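Side-chain contact in mandelate racemase/muconate lactonizing protein (Thermobispora bispora, PDB 3VC5), which probably dehydrates D-glucarate to 5-dehydro-4-deoxy-D-glucarate with the help of magnesium, as a member of the mandelate racemase/muconate lactonizing enzyme family: residues N42-H47 against H115-S120. Sequence-based numbering, arbitrary orientation.
With PO4 (phosphate ion), chain B.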
# COMPACT_ATOMS: atom_id res chain seq x y z
N ASN A 42 9.92 -15.86 -28.67
CA ASN A 42 8.72 -15.41 -28.00
C ASN A 42 7.76 -14.85 -29.07
O ASN A 42 8.06 -14.91 -30.28
CB ASN A 42 9.07 -14.37 -26.91
CG ASN A 42 9.71 -13.12 -27.48
OD1 ASN A 42 9.55 -12.82 -28.67
ND2 ASN A 42 10.44 -12.39 -26.64
N ALA A 43 6.60 -14.34 -28.66
CA ALA A 43 5.64 -13.80 -29.61
C ALA A 43 6.20 -12.66 -30.48
O ALA A 43 5.72 -12.43 -31.60
CB ALA A 43 4.38 -13.33 -28.89
N ALA A 44 7.15 -11.91 -29.94
CA ALA A 44 7.73 -10.75 -30.63
C ALA A 44 8.94 -11.07 -31.52
O ALA A 44 9.50 -10.18 -32.14
CB ALA A 44 8.09 -9.64 -29.60
N GLY A 45 9.38 -12.32 -31.55
CA GLY A 45 10.50 -12.72 -32.40
C GLY A 45 11.45 -13.60 -31.63
O GLY A 45 11.11 -14.72 -31.20
N VAL A 46 12.65 -13.08 -31.40
CA VAL A 46 13.68 -13.85 -30.68
C VAL A 46 14.58 -12.88 -29.95
O VAL A 46 14.86 -11.79 -30.47
CB VAL A 46 14.45 -14.76 -31.67
CG1 VAL A 46 15.08 -13.94 -32.79
CG2 VAL A 46 15.52 -15.64 -30.95
N HIS A 47 15.04 -13.25 -28.75
CA HIS A 47 15.97 -12.39 -28.01
C HIS A 47 17.27 -12.20 -28.79
O HIS A 47 17.77 -13.13 -29.43
CB HIS A 47 16.35 -13.04 -26.68
CG HIS A 47 15.28 -12.97 -25.63
ND1 HIS A 47 15.57 -12.92 -24.29
CD2 HIS A 47 13.93 -12.95 -25.73
CE1 HIS A 47 14.44 -12.87 -23.60
NE2 HIS A 47 13.43 -12.86 -24.45
N HIS A 115 8.80 -3.97 -28.34
CA HIS A 115 8.34 -5.37 -28.31
C HIS A 115 6.94 -5.45 -27.75
O HIS A 115 6.14 -6.29 -28.15
CB HIS A 115 9.30 -6.27 -27.48
CG HIS A 115 9.72 -5.65 -26.17
ND1 HIS A 115 9.09 -5.93 -24.97
CD2 HIS A 115 10.74 -4.80 -25.87
CE1 HIS A 115 9.68 -5.25 -24.00
NE2 HIS A 115 10.67 -4.55 -24.52
N GLY A 116 6.68 -4.60 -26.76
CA GLY A 116 5.33 -4.55 -26.15
C GLY A 116 5.02 -5.64 -25.15
O GLY A 116 3.82 -5.82 -24.73
N LEU A 117 6.07 -6.36 -24.70
CA LEU A 117 5.76 -7.52 -23.86
C LEU A 117 5.47 -7.18 -22.40
O LEU A 117 5.16 -8.08 -21.60
CB LEU A 117 6.83 -8.61 -23.98
CG LEU A 117 7.01 -9.16 -25.40
CD1 LEU A 117 7.95 -10.34 -25.39
CD2 LEU A 117 5.68 -9.57 -26.03
N THR A 118 5.60 -5.90 -22.03
CA THR A 118 5.08 -5.46 -20.74
C THR A 118 3.96 -4.41 -20.89
O THR A 118 3.81 -3.50 -20.06
CB THR A 118 6.18 -4.92 -19.79
OG1 THR A 118 6.84 -3.78 -20.39
CG2 THR A 118 7.24 -6.01 -19.49
N GLY A 119 3.17 -4.55 -21.96
CA GLY A 119 1.99 -3.70 -22.15
C GLY A 119 2.33 -2.30 -22.64
O GLY A 119 3.47 -2.00 -23.00
N SER A 120 1.31 -1.45 -22.64
CA SER A 120 1.44 -0.10 -23.18
C SER A 120 2.32 0.80 -22.33
O SER A 120 2.55 0.54 -21.15
CB SER A 120 0.08 0.57 -23.33
OG SER A 120 -0.88 -0.34 -23.82
P PO4 B . 10.65 -11.93 -22.48
O1 PO4 B . 10.66 -12.55 -23.83
O2 PO4 B . 11.99 -12.31 -21.87
O3 PO4 B . 10.55 -10.47 -22.56
O4 PO4 B . 9.54 -12.48 -21.74
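Leu117 lays its CD1 methyl against the amide of Asn42, 3.5 Å from ND2, and the pair illustrates how an apolar neighbour and a bound anion can share one polar group. The same nitrogen donates to phosphate O1 (2.8 Å from Asn42 ND2), while Leu117 CD1 lies beside that oxygen. In Asn42 chi1 (62°) sets CG between the backbone N and the carbonyl carbon, and chi2 (22°) then turns OD1 back over its own turn, where Ala44 N makes a weak bond to it, and ND2 outward to the phosphate. A second donor, His47 NE2, meets O1 at 2.9 Å and almost straight; the oxygen lies in the imidazole plane, at the ring edge. Two N-H groups from a single hairpin thus grip one phosphate oxygen, and Asp37, bonded to His47 ND1, fixes the rotation of the ring. With an alanine at His47, phosphate O1 would probably keep only the Asn42 donor from this hairpin, and the Asp37 carboxylate would lose its partner at ND1. Away from the phosphate, the CB of Ala44 packs on His115 CB at 4.2 Å. The His115 ring turns away, and its ND1 accepts the backbone N-H of Leu117 (3.1 Å), an internal bond that holds the start of 115-120 in shape. Lys211, a predicted proton acceptor, His367 and Arg421 also bond the phosphate, which probably came from the crystallisation liquor; its place is consistent with the active site. The contact joins the small hairpin of strands 41-42 and 45-46, backed by helix 423-430, to the loop between helices 95-106 and 123-146.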